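Long-range contacts in GDSL-like Lipase (Parabacteroides distasonis, PDB 3P94), which probably hydrolyses ester bonds as a serine hydrolase of the GDSL-like lipase family, with lysophospholipids as possible substrates: residues W6-R11 against S55-S60; P38-F43 against G187-E192; V117-V122 against N154-V159. One frame throughout, in Å; residues are numbered along the deposited sequence.

Contact 1: W6-R11 against S55-S60; sequences WAQFGR and SGQTTS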
ATOM      1  N   TRP A   6      15.400  -9.822  -5.759  1.00 14.01           N
ATOM      2  CA  TRP A   6      14.577  -8.806  -6.423  1.00 14.22           C
ATOM      3  C   TRP A   6      13.256  -8.507  -5.685  1.00 16.57           C
ATOM      4  O   TRP A   6      12.951  -7.342  -5.434  1.00 15.06           O
ATOM      5  CB  TRP A   6      14.310  -9.191  -7.896  1.00 13.18           C
ATOM      6  CG  TRP A   6      13.375  -8.266  -8.609  1.00 13.54           C
ATOM      7  CD1 TRP A   6      13.673  -7.067  -9.191  1.00 16.39           C
ATOM      8  CD2 TRP A   6      11.962  -8.445  -8.755  1.00 13.03           C
ATOM      9  NE1 TRP A   6      12.524  -6.475  -9.672  1.00 14.85           N
ATOM     10  CE2 TRP A   6      11.460  -7.305  -9.422  1.00 15.94           C
ATOM     11  CE3 TRP A   6      11.070  -9.458  -8.367  1.00 13.85           C
ATOM     12  CZ2 TRP A   6      10.108  -7.172  -9.752  1.00 14.78           C
ATOM     13  CZ3 TRP A   6       9.727  -9.323  -8.685  1.00 14.98           C
ATOM     14  CH2 TRP A   6       9.255  -8.185  -9.360  1.00 15.13           C
ATOM     15  N   ALA A   7      12.489  -9.542  -5.326  1.00 13.17           N
ATOM     16  CA  ALA A   7      11.193  -9.376  -4.665  1.00 11.70           C
ATOM     17  C   ALA A   7      11.333  -9.140  -3.151  1.00 14.95           C
ATOM     18  O   ALA A   7      10.345  -8.847  -2.481  1.00 13.31           O
ATOM     19  CB  ALA A   7      10.352 -10.612  -4.916  1.00 11.60           C
ATOM     20  N   GLN A   8      12.569  -9.250  -2.634  1.00 14.59           N
ATOM     21  CA  GLN A   8      12.939  -9.070  -1.212  1.00 15.51           C
ATOM     22  C   GLN A   8      12.134 -10.033  -0.308  1.00 18.41           C
ATOM     23  O   GLN A   8      11.531  -9.623   0.683  1.00 18.10           O
ATOM     24  CB  GLN A   8      12.788  -7.608  -0.770  1.00 16.57           C
ATOM     25  CG  GLN A   8      13.829  -6.725  -1.431  1.00 17.56           C
ATOM     26  CD  GLN A   8      13.510  -5.264  -1.300  1.00 26.56           C
ATOM     27  OE1 GLN A   8      12.726  -4.686  -2.070  1.00 16.10           O
ATOM     28  NE2 GLN A   8      14.188  -4.613  -0.377  1.00 24.22           N
ATOM     29  N   PHE A   9      12.156 -11.331  -0.666  1.00 15.32           N
ATOM     30  CA  PHE A   9      11.518 -12.404   0.116  1.00 14.88           C
ATOM     31  C   PHE A   9      12.230 -12.559   1.474  1.00 19.35           C
ATOM     32  O   PHE A   9      11.610 -12.963   2.459  1.00 19.30           O
ATOM     33  CB  PHE A   9      11.591 -13.738  -0.652  1.00 15.91           C
ATOM     34  CG  PHE A   9      10.600 -13.944  -1.773  1.00 15.51           C
ATOM     35  CD1 PHE A   9       9.281 -14.265  -1.501  1.00 18.47           C
ATOM     36  CD2 PHE A   9      11.010 -13.922  -3.103  1.00 16.23           C
ATOM     37  CE1 PHE A   9       8.381 -14.539  -2.537  1.00 19.10           C
ATOM     38  CE2 PHE A   9      10.106 -14.183  -4.143  1.00 18.02           C
ATOM     39  CZ  PHE A   9       8.798 -14.483  -3.853  1.00 16.71           C
ATOM     40  N   GLY A  10      13.523 -12.232   1.488  1.00 15.93           N
ATOM     41  CA  GLY A  10      14.387 -12.289   2.664  1.00 16.50           C
ATOM     42  C   GLY A  10      14.064 -11.283   3.753  1.00 20.74           C
ATOM     43  O   GLY A  10      14.436 -11.496   4.904  1.00 21.01           O
ATOM     44  N   ARG A  11      13.361 -10.185   3.417  1.00 16.88           N
ATOM     45  CA  ARG A  11      13.012  -9.160   4.405  1.00 15.97           C
ATOM     46  C   ARG A  11      12.108  -9.719   5.526  1.00 19.67           C
ATOM     47  O   ARG A  11      12.392  -9.475   6.708  1.00 19.30           O
ATOM     48  CB  ARG A  11      12.355  -7.944   3.733  1.00 13.72           C
ATOM     49  CG  ARG A  11      11.756  -6.889   4.705  1.00 18.93           C
ATOM     50  CD  ARG A  11      12.788  -6.015   5.424  1.00 25.12           C
ATOM     51  NE  ARG A  11      12.146  -5.159   6.421  1.00 26.19           N
ATOM     52  CZ  ARG A  11      11.629  -3.962   6.160  1.00 37.55           C
ATOM     53  NH1 ARG A  11      11.711  -3.447   4.939  1.00 17.06           N
ATOM     54  NH2 ARG A  11      11.048  -3.260   7.123  1.00 25.24           N
ATOM     55  N   SER A  55      10.183  -0.647   1.749  1.00 12.68           N
ATOM     56  CA  SER A  55      10.616   0.575   1.081  1.00 13.24           C
ATOM     57  C   SER A  55      11.026   0.352  -0.379  1.00 18.77           C
ATOM     58  O   SER A  55      11.696  -0.629  -0.678  1.00 17.02           O
ATOM     59  CB  SER A  55      11.781   1.205   1.829  1.00 17.05           C
ATOM     60  OG  SER A  55      11.342   1.662   3.095  1.00 29.46           O
ATOM     61  N   GLY A  56      10.601   1.278  -1.246  1.00 17.60           N
ATOM     62  CA  GLY A  56      10.933   1.311  -2.667  1.00 18.19           C
ATOM     63  C   GLY A  56      10.249   0.328  -3.595  1.00 20.81           C
ATOM     64  O   GLY A  56      10.464   0.393  -4.809  1.00 20.23           O
ATOM     65  N   GLN A  57       9.420  -0.576  -3.055  1.00 16.74           N
ATOM     66  CA  GLN A  57       8.776  -1.601  -3.871  1.00 15.74           C
ATOM     67  C   GLN A  57       7.653  -1.059  -4.752  1.00 18.07           C
ATOM     68  O   GLN A  57       6.938  -0.131  -4.369  1.00 18.00           O
ATOM     69  CB  GLN A  57       8.233  -2.736  -3.000  1.00 16.31           C
ATOM     70  CG  GLN A  57       9.344  -3.623  -2.448  1.00 13.41           C
ATOM     71  CD  GLN A  57       8.947  -5.073  -2.326  1.00 17.85           C
ATOM     72  OE1 GLN A  57       7.771  -5.415  -2.174  1.00 13.83           O
ATOM     73  NE2 GLN A  57       9.930  -5.968  -2.422  1.00 15.43           N
ATOM     74  N   THR A  58       7.511  -1.666  -5.929  1.00 13.71           N
ATOM     75  CA  THR A  58       6.446  -1.359  -6.875  1.00 13.40           C
ATOM     76  C   THR A  58       5.418  -2.494  -6.779  1.00 15.16           C
ATOM     77  O   THR A  58       5.656  -3.486  -6.075  1.00 11.13           O
ATOM     78  CB  THR A  58       6.975  -1.164  -8.308  1.00 18.92           C
ATOM     79  OG1 THR A  58       7.237  -2.431  -8.924  1.00 18.28           O
ATOM     80  CG2 THR A  58       8.172  -0.225  -8.396  1.00 14.07           C
ATOM     81  N   THR A  59       4.303  -2.374  -7.516  1.00 12.95           N
ATOM     82  CA  THR A  59       3.252  -3.412  -7.526  1.00 12.54           C
ATOM     83  C   THR A  59       3.794  -4.746  -8.081  1.00 15.13           C
ATOM     84  O   THR A  59       3.245  -5.791  -7.742  1.00 14.21           O
ATOM     85  CB  THR A  59       2.037  -2.939  -8.316  1.00 18.38           C
ATOM     86  OG1 THR A  59       2.426  -2.667  -9.656  1.00 12.11           O
ATOM     87  CG2 THR A  59       1.341  -1.721  -7.679  1.00 16.36           C
ATOM     88  N   SER A  60       4.874  -4.708  -8.923  1.00 12.44           N
ATOM     89  CA  SER A  60       5.466  -5.918  -9.502  1.00 12.95           C
ATOM     90  C   SER A  60       6.110  -6.801  -8.414  1.00 15.18           C
ATOM     91  O   SER A  60       5.785  -7.985  -8.350  1.00 14.99           O
ATOM     92  CB  SER A  60       6.472  -5.571 -10.593  1.00 16.50           C
ATOM     93  OG  SER A  60       5.793  -5.099 -11.744  1.00 19.75           O
TER
HETATM   94  O   HOH W   1      13.959  -1.912   0.525  1.00 18.46           O
HETATM   95  O   HOH W   2      12.556  -2.093  -2.904  1.00 19.80           O
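The amide planes of Gln57 and Gln8 stand 57° apart as the two side chains slide past each other in opposite directions, while the Trp6 ring meets Ser60 with its far corner. At the edge of the Gln57 amide, NE2 donates to two acceptors close to its own plane: backbone Ala7 O at 2.9 Å and Gln8 OE1 at 3.1 Å. Neither acceptor is approached along a lone pair, since NE2 lies above both carbonyl planes, by 69° at Ala7. A bend at chi2 of Gln57 (-146°) carries the amide to this position. The oxygen of the same amide, Gln57 OE1, accepts from Arg65 NE.

On Gln8, both amide atoms continue to Ser55 O through water. Gln8 NE2 donates to water 1 at 2.9 Å, and water 2 donates to Gln8 OE1 at 2.7 Å; each water also donates to Ser55 O. Beyond this polar patch, Trp6 CH2 comes within 3.6 Å of Ser60 C and 4.0 Å of Ser60 CB, at the start of helix 59-71, and Trp6 NE1 donates to Asn91 OD1.

Ala7 O can only accept and Arg65 NE can only donate, which fixes the two ends of the Gln57 amide; the orientation of Gln8 is consistent with it, its oxygen taking the second N-H. The buried Gln57 thus binds the N-terminal loop to the segment leading into helix 59-71.

Contact 2: P38-F43 against G187-E192; sequences PADSTF and GYKIME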
ATOM      1  N   PRO A  38       8.430   3.197  12.385  1.00 15.95           N
ATOM      2  CA  PRO A  38       9.271   4.201  13.059  1.00 17.58           C
ATOM      3  C   PRO A  38       8.482   5.420  13.570  1.00 22.47           C
ATOM      4  O   PRO A  38       8.840   5.980  14.600  1.00 20.86           O
ATOM      5  CB  PRO A  38      10.303   4.604  11.999  1.00 19.33           C
ATOM      6  CG  PRO A  38       9.828   4.065  10.727  1.00 22.72           C
ATOM      7  CD  PRO A  38       8.910   2.930  11.006  1.00 18.16           C
ATOM      8  N   ALA A  39       7.383   5.799  12.877  1.00 19.51           N
ATOM      9  CA  ALA A  39       6.537   6.922  13.265  1.00 19.28           C
ATOM     10  C   ALA A  39       5.637   6.575  14.475  1.00 22.20           C
ATOM     11  O   ALA A  39       5.427   7.433  15.335  1.00 22.72           O
ATOM     12  CB  ALA A  39       5.674   7.355  12.083  1.00 19.64           C
ATOM     13  N   ASP A  40       5.092   5.340  14.520  1.00 16.61           N
ATOM     14  CA  ASP A  40       4.172   4.880  15.573  1.00 16.74           C
ATOM     15  C   ASP A  40       4.417   3.384  15.801  1.00 20.41           C
ATOM     16  O   ASP A  40       3.700   2.548  15.262  1.00 20.26           O
ATOM     17  CB  ASP A  40       2.712   5.166  15.141  1.00 18.23           C
ATOM     18  CG  ASP A  40       1.629   4.968  16.194  1.00 22.94           C
ATOM     19  OD1 ASP A  40       1.957   4.521  17.302  1.00 22.76           O
ATOM     20  OD2 ASP A  40       0.447   5.272  15.900  1.00 21.64           O
ATOM     21  N   SER A  41       5.437   3.067  16.609  1.00 17.11           N
ATOM     22  CA  SER A  41       5.937   1.709  16.878  1.00 17.40           C
ATOM     23  C   SER A  41       4.892   0.696  17.379  1.00 21.32           C
ATOM     24  O   SER A  41       5.108  -0.496  17.183  1.00 20.74           O
ATOM     25  CB  SER A  41       7.109   1.747  17.850  1.00 20.65           C
ATOM     26  OG  SER A  41       6.715   2.179  19.141  1.00 30.97           O
ATOM     27  N   THR A  42       3.764   1.144  17.974  1.00 19.30           N
ATOM     28  CA  THR A  42       2.764   0.196  18.474  1.00 19.05           C
ATOM     29  C   THR A  42       1.475   0.137  17.613  1.00 22.68           C
ATOM     30  O   THR A  42       0.575  -0.614  17.986  1.00 22.84           O
ATOM     31  CB  THR A  42       2.407   0.479  19.940  1.00 24.41           C
ATOM     32  OG1 THR A  42       1.749   1.742  20.044  1.00 28.35           O
ATOM     33  CG2 THR A  42       3.610   0.407  20.871  1.00 26.16           C
ATOM     34  N   PHE A  43       1.393   0.874  16.471  1.00 18.25           N
ATOM     35  CA  PHE A  43       0.189   0.894  15.613  1.00 17.18           C
ATOM     36  C   PHE A  43      -0.272  -0.511  15.196  1.00 19.45           C
ATOM     37  O   PHE A  43      -1.462  -0.826  15.288  1.00 18.99           O
ATOM     38  CB  PHE A  43       0.364   1.770  14.351  1.00 17.67           C
ATOM     39  CG  PHE A  43      -0.761   1.613  13.352  1.00 18.90           C
ATOM     40  CD1 PHE A  43      -2.061   1.985  13.677  1.00 22.21           C
ATOM     41  CD2 PHE A  43      -0.533   1.029  12.109  1.00 20.52           C
ATOM     42  CE1 PHE A  43      -3.107   1.799  12.767  1.00 22.47           C
ATOM     43  CE2 PHE A  43      -1.582   0.838  11.202  1.00 22.61           C
ATOM     44  CZ  PHE A  43      -2.858   1.223  11.536  1.00 21.01           C
ATOM     45  N   GLY A 187       0.398  12.905   9.392  1.00 17.41           N
ATOM     46  CA  GLY A 187      -0.213  12.258   8.243  1.00 15.71           C
ATOM     47  C   GLY A 187      -0.645  10.854   8.582  1.00 17.60           C
ATOM     48  O   GLY A 187      -1.760  10.463   8.247  1.00 18.71           O
ATOM     49  N   TYR A 188       0.212  10.100   9.306  1.00 14.48           N
ATOM     50  CA  TYR A 188      -0.110   8.723   9.711  1.00 13.44           C
ATOM     51  C   TYR A 188      -1.326   8.666  10.630  1.00 17.67           C
ATOM     52  O   TYR A 188      -2.066   7.688  10.573  1.00 17.38           O
ATOM     53  CB  TYR A 188       1.088   8.039  10.384  1.00 14.20           C
ATOM     54  CG  TYR A 188       2.101   7.509   9.393  1.00 15.08           C
ATOM     55  CD1 TYR A 188       1.741   6.561   8.437  1.00 15.67           C
ATOM     56  CD2 TYR A 188       3.409   7.979   9.386  1.00 16.48           C
ATOM     57  CE1 TYR A 188       2.665   6.075   7.515  1.00 12.84           C
ATOM     58  CE2 TYR A 188       4.346   7.497   8.472  1.00 17.35           C
ATOM     59  CZ  TYR A 188       3.968   6.543   7.540  1.00 21.27           C
ATOM     60  OH  TYR A 188       4.890   6.075   6.636  1.00 20.45           O
ATOM     61  N   LYS A 189      -1.535   9.703  11.466  1.00 15.04           N
ATOM     62  CA  LYS A 189      -2.680   9.759  12.375  1.00 15.78           C
ATOM     63  C   LYS A 189      -3.985   9.973  11.592  1.00 19.90           C
ATOM     64  O   LYS A 189      -5.009   9.381  11.957  1.00 20.47           O
ATOM     65  CB  LYS A 189      -2.471  10.827  13.467  1.00 19.01           C
ATOM     66  CG  LYS A 189      -1.438  10.411  14.536  1.00 26.20           C
ATOM     67  CD  LYS A 189      -2.004   9.374  15.526  1.00 36.30           C
ATOM     68  CE  LYS A 189      -0.949   8.528  16.193  1.00 43.82           C
ATOM     69  NZ  LYS A 189      -1.571   7.453  17.010  1.00 47.42           N
ATOM     70  N   ILE A 190      -3.944  10.760  10.486  1.00 16.71           N
ATOM     71  CA  ILE A 190      -5.115  10.937   9.598  1.00 16.49           C
ATOM     72  C   ILE A 190      -5.440   9.566   8.984  1.00 18.00           C
ATOM     73  O   ILE A 190      -6.584   9.114   9.011  1.00 17.76           O
ATOM     74  CB  ILE A 190      -4.870  12.026   8.495  1.00 20.20           C
ATOM     75  CG1 ILE A 190      -4.863  13.444   9.103  1.00 22.29           C
ATOM     76  CG2 ILE A 190      -5.905  11.921   7.334  1.00 19.13           C
ATOM     77  CD1 ILE A 190      -4.338  14.511   8.204  1.00 32.07           C
HETATM   78  N   MSE A 191      -4.410   8.901   8.464  1.00 12.88           N
HETATM   79  CA  MSE A 191      -4.528   7.584   7.844  1.00 10.50           C
HETATM   80  C   MSE A 191      -5.065   6.531   8.812  1.00 18.65           C
HETATM   81  O   MSE A 191      -5.963   5.772   8.436  1.00 19.43           O
HETATM   82  CB  MSE A 191      -3.177   7.138   7.288  1.00 10.75           C
HETATM   83  CG  MSE A 191      -2.736   7.944   6.076  1.00 13.79           C
HETATM   84 SE   MSE A 191      -0.871   7.610   5.709  0.75 16.26          SE
HETATM   85  CE  MSE A 191      -0.974   5.823   5.096  1.00 12.22           C
ATOM     86  N   GLU A 192      -4.533   6.491  10.053  1.00 16.58           N
ATOM     87  CA  GLU A 192      -4.930   5.551  11.095  1.00 16.00           C
ATOM     88  C   GLU A 192      -6.450   5.602  11.340  1.00 20.51           C
ATOM     89  O   GLU A 192      -7.077   4.547  11.361  1.00 18.79           O
ATOM     90  CB  GLU A 192      -4.151   5.832  12.391  1.00 17.94           C
ATOM     91  CG  GLU A 192      -4.611   5.018  13.593  1.00 23.52           C
ATOM     92  CD  GLU A 192      -3.856   5.243  14.891  1.00 31.21           C
ATOM     93  OE1 GLU A 192      -2.814   5.938  14.880  1.00 23.96           O
ATOM     94  OE2 GLU A 192      -4.307   4.700  15.923  1.00 20.59           O
TER
HETATM   95  O   HOH W   3      -0.355   6.179  13.424  1.00 17.20           O
HETATM   96  O   HOH W   4       0.174   6.336  18.666  1.00 31.59           O
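Glu192 lies along Phe43 and ends beside Asp40, in a salt-bridge network with Lys189 that joins the turn after helix 36-39 to helix 185-202 of this flavodoxin-like fold. From the helix, Glu192 CB first comes to 4.2 Å from Phe43 CE1. Chi1 of 173° sets CG opposite the backbone N and 3.6 Å from the same Phe43 CE1; the extended chi2 then carries Glu192 CD onward, to 3.9 Å from Phe43 CD1, with the carboxylate and ring planes 55° apart.

The two oxygens then part company. Glu192 OE1 receives Lys189 NZ on its syn side at 2.9 Å, whereas OE2 pairs with Arg46 NH2. Lys189 NZ also bridges to Asp40 OD2 at 3.2 Å, coming from above that carboxylate plane. Asp40 OD2 and Glu192 OE1 are like-charged acceptors only 3.5 Å apart; water 3 donates to both, and Lys189 NZ is bonded to both, which probably offsets their repulsion. Arg46 NH2 forms a salt bridge with Asp40 OD2 as well.

One helical turn before Glu192, Tyr188 adds a further apolar contact: its ring stacks with Trp36, and its CD2 rests 3.6 Å from Ala39 CB.

Contact 3: V117-V122 against N154-V159; sequences VIFCSV and NGLTYV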
ATOM      1  N   VAL A 117     -10.117  -8.019   0.360  1.00 13.97           N
ATOM      2  CA  VAL A 117      -9.188  -6.963  -0.065  1.00 14.11           C
ATOM      3  C   VAL A 117      -9.725  -5.586   0.318  1.00 17.77           C
ATOM      4  O   VAL A 117     -10.845  -5.215  -0.047  1.00 16.36           O
ATOM      5  CB  VAL A 117      -8.860  -7.013  -1.579  1.00 18.77           C
ATOM      6  CG1 VAL A 117      -7.965  -5.842  -1.993  1.00 19.18           C
ATOM      7  CG2 VAL A 117      -8.200  -8.336  -1.944  1.00 18.52           C
ATOM      8  N   ILE A 118      -8.872  -4.810   0.990  1.00 14.83           N
ATOM      9  CA  ILE A 118      -9.132  -3.423   1.330  1.00 14.40           C
ATOM     10  C   ILE A 118      -8.125  -2.602   0.523  1.00 19.79           C
ATOM     11  O   ILE A 118      -6.931  -2.645   0.803  1.00 19.20           O
ATOM     12  CB  ILE A 118      -9.066  -3.163   2.858  1.00 16.58           C
ATOM     13  CG1 ILE A 118     -10.214  -3.904   3.590  1.00 17.19           C
ATOM     14  CG2 ILE A 118      -9.105  -1.662   3.144  1.00 15.46           C
ATOM     15  CD1 ILE A 118     -10.002  -4.101   5.092  1.00 27.69           C
ATOM     16  N   PHE A 119      -8.602  -1.913  -0.519  1.00 17.18           N
ATOM     17  CA  PHE A 119      -7.742  -1.091  -1.360  1.00 16.21           C
ATOM     18  C   PHE A 119      -7.649   0.319  -0.814  1.00 19.89           C
ATOM     19  O   PHE A 119      -8.662   0.889  -0.403  1.00 18.49           O
ATOM     20  CB  PHE A 119      -8.267  -1.047  -2.811  1.00 18.50           C
ATOM     21  CG  PHE A 119      -7.735  -2.126  -3.724  1.00 19.27           C
ATOM     22  CD1 PHE A 119      -6.373  -2.240  -3.972  1.00 21.85           C
ATOM     23  CD2 PHE A 119      -8.602  -2.987  -4.387  1.00 20.94           C
ATOM     24  CE1 PHE A 119      -5.882  -3.245  -4.817  1.00 22.41           C
ATOM     25  CE2 PHE A 119      -8.108  -3.982  -5.243  1.00 22.52           C
ATOM     26  CZ  PHE A 119      -6.753  -4.104  -5.449  1.00 20.29           C
ATOM     27  N   CYS A 120      -6.430   0.892  -0.832  1.00 16.44           N
ATOM     28  CA  CYS A 120      -6.183   2.264  -0.394  1.00 15.91           C
ATOM     29  C   CYS A 120      -5.858   3.138  -1.576  1.00 17.98           C
ATOM     30  O   CYS A 120      -5.082   2.741  -2.445  1.00 15.87           O
ATOM     31  CB  CYS A 120      -5.051   2.318   0.628  1.00 16.23           C
ATOM     32  SG  CYS A 120      -5.348   1.342   2.120  1.00 20.48           S
ATOM     33  N   SER A 121      -6.368   4.375  -1.547  1.00 16.10           N
ATOM     34  CA  SER A 121      -6.036   5.399  -2.528  1.00 16.00           C
ATOM     35  C   SER A 121      -4.558   5.675  -2.439  1.00 19.88           C
ATOM     36  O   SER A 121      -4.046   5.823  -1.326  1.00 19.01           O
ATOM     37  CB  SER A 121      -6.791   6.687  -2.203  1.00 20.35           C
ATOM     38  OG  SER A 121      -6.318   7.237  -0.982  1.00 22.82           O
ATOM     39  N   VAL A 122      -3.873   5.769  -3.584  1.00 17.43           N
ATOM     40  CA  VAL A 122      -2.465   6.161  -3.604  1.00 16.26           C
ATOM     41  C   VAL A 122      -2.442   7.586  -3.028  1.00 19.02           C
ATOM     42  O   VAL A 122      -3.337   8.387  -3.338  1.00 17.23           O
ATOM     43  CB  VAL A 122      -1.847   6.051  -5.029  1.00 20.16           C
ATOM     44  CG1 VAL A 122      -0.406   6.560  -5.055  1.00 20.00           C
ATOM     45  CG2 VAL A 122      -1.909   4.612  -5.541  1.00 19.54           C
ATOM     46  N   ASN A 154     -16.553  -4.680  -7.524  1.00 18.29           N
ATOM     47  CA  ASN A 154     -16.271  -6.004  -6.985  1.00 17.30           C
ATOM     48  C   ASN A 154     -16.556  -6.142  -5.483  1.00 21.47           C
ATOM     49  O   ASN A 154     -16.120  -7.122  -4.871  1.00 19.14           O
ATOM     50  CB  ASN A 154     -14.817  -6.387  -7.295  1.00 14.61           C
ATOM     51  CG  ASN A 154     -14.632  -6.697  -8.757  1.00 28.36           C
ATOM     52  OD1 ASN A 154     -14.904  -7.803  -9.215  1.00 30.76           O
ATOM     53  ND2 ASN A 154     -14.268  -5.707  -9.543  1.00 19.99           N
ATOM     54  N   GLY A 155     -17.313  -5.200  -4.924  1.00 20.08           N
ATOM     55  CA  GLY A 155     -17.698  -5.210  -3.515  1.00 21.09           C
ATOM     56  C   GLY A 155     -16.540  -5.154  -2.533  1.00 23.76           C
ATOM     57  O   GLY A 155     -16.612  -5.745  -1.454  1.00 23.83           O
ATOM     58  N   LEU A 156     -15.459  -4.458  -2.912  1.00 19.52           N
ATOM     59  CA  LEU A 156     -14.276  -4.287  -2.069  1.00 18.76           C
ATOM     60  C   LEU A 156     -14.310  -2.912  -1.410  1.00 23.66           C
ATOM     61  O   LEU A 156     -14.843  -1.965  -1.991  1.00 24.48           O
ATOM     62  CB  LEU A 156     -12.970  -4.471  -2.877  1.00 18.03           C
ATOM     63  CG  LEU A 156     -12.841  -5.709  -3.784  1.00 22.71           C
ATOM     64  CD1 LEU A 156     -11.545  -5.658  -4.575  1.00 21.53           C
ATOM     65  CD2 LEU A 156     -12.931  -7.015  -2.986  1.00 26.82           C
ATOM     66  N   THR A 157     -13.756  -2.802  -0.201  1.00 19.72           N
ATOM     67  CA  THR A 157     -13.696  -1.539   0.537  1.00 18.98           C
ATOM     68  C   THR A 157     -12.591  -0.646  -0.069  1.00 22.18           C
ATOM     69  O   THR A 157     -11.490  -1.138  -0.343  1.00 19.82           O
ATOM     70  CB  THR A 157     -13.440  -1.825   2.036  1.00 28.39           C
ATOM     71  OG1 THR A 157     -14.529  -2.587   2.551  1.00 32.08           O
ATOM     72  CG2 THR A 157     -13.263  -0.550   2.866  1.00 26.30           C
ATOM     73  N   TYR A 158     -12.894   0.655  -0.278  1.00 17.99           N
ATOM     74  CA  TYR A 158     -11.921   1.628  -0.781  1.00 17.75           C
ATOM     75  C   TYR A 158     -11.625   2.643   0.330  1.00 22.27           C
ATOM     76  O   TYR A 158     -12.550   3.231   0.891  1.00 23.89           O
ATOM     77  CB  TYR A 158     -12.426   2.318  -2.063  1.00 19.60           C
ATOM     78  CG  TYR A 158     -11.469   3.341  -2.650  1.00 22.07           C
ATOM     79  CD1 TYR A 158     -10.344   2.943  -3.368  1.00 24.00           C
ATOM     80  CD2 TYR A 158     -11.724   4.709  -2.538  1.00 22.82           C
ATOM     81  CE1 TYR A 158      -9.473   3.881  -3.928  1.00 24.54           C
ATOM     82  CE2 TYR A 158     -10.871   5.655  -3.105  1.00 23.56           C
ATOM     83  CZ  TYR A 158      -9.750   5.236  -3.803  1.00 29.27           C
ATOM     84  OH  TYR A 158      -8.924   6.169  -4.379  1.00 27.51           O
ATOM     85  N   VAL A 159     -10.346   2.799   0.681  1.00 17.66           N
ATOM     86  CA  VAL A 159      -9.887   3.707   1.733  1.00 16.63           C
ATOM     87  C   VAL A 159      -9.382   4.972   1.051  1.00 19.28           C
ATOM     88  O   VAL A 159      -8.334   4.944   0.391  1.00 16.49           O
ATOM     89  CB  VAL A 159      -8.810   3.025   2.630  1.00 19.78           C
ATOM     90  CG1 VAL A 159      -8.212   3.994   3.634  1.00 19.51           C
ATOM     91  CG2 VAL A 159      -9.384   1.816   3.350  1.00 19.59           C
TER
HETATM   92  O   HOH W   5     -13.220  -5.195   1.294  1.00 22.58           O
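Val159 O is gripped by two groups of Ser121 and touched by a third donor. Ser121 N donates to it at 2.8 Å with an N-H...O angle of 173°, a nearly straight bond. Ser121 OG adds a weak bond of 3.3 Å, and Cys120 CA makes a CA-H...O contact. The serine hydroxyl has its stronger partner in His162 N.

The same parallel ladder continues backwards along both strands. Val159 N donates to Phe119 O at 2.8 Å, and Phe119 N donates to Thr157 O at 3.0 Å. Strands 117-120 and 157-159 run in the same direction, their axes 28° apart, and the ladder ends where Val117 O and Thr157 N are 3.8 Å from each other. There water 5 takes over, donating to Val117 O and accepting from Thr157 N.

Apolar side chains meet on both faces of the strand pair. On one, Leu156 CD1 sits at the edge of the Phe119 ring, 3.9 Å from CE2, while Val117 CG1 lies over a ring face toward its rim. On the other, Ile118 CG2 and Val159 CG2 are pressed to a tight 3.5 Å, and Cys120 SG lies 3.9 Å from Val159 CB. With chi1 of Tyr158 at 180°, its ring runs alongside the end of strand 117-120 and brings OH against Ser121 CB. Helix 137-153 connects the strands as a beta-alpha-beta unit and touches the Phe119 and Tyr158 side, whereas helix 185-202 packs against Ile118, Thr157 and Val159.

Short, well-aligned backbone bonds thus fasten the outermost strand 157-159 of the five-stranded sheet at its C-terminal end, while at its start water stands in for a direct bond.

Overall arrangement
From the N terminus, contact 1 closes first: the loop 6-11 comes to lie on 55-60, enclosing strands 23-29 and 49-53. Contact 2 opens within that loop, at 38-43, and closes only at 187-192, so contacts 1 and 2 cross. Contact 3 (117-122 with 154-159) begins after contact 1 has closed and falls wholly within the span of contact 2. Contact 1 ties the N-terminal loop to helix 59-71, contact 2 brings the C-terminal helix 185-202 to the region after helix 36-39, and contact 3 adds the edge strand. Centres of contacts 1 and 3 are about 21 Å apart, on opposite sides of the chain's centre; no two contacts touch.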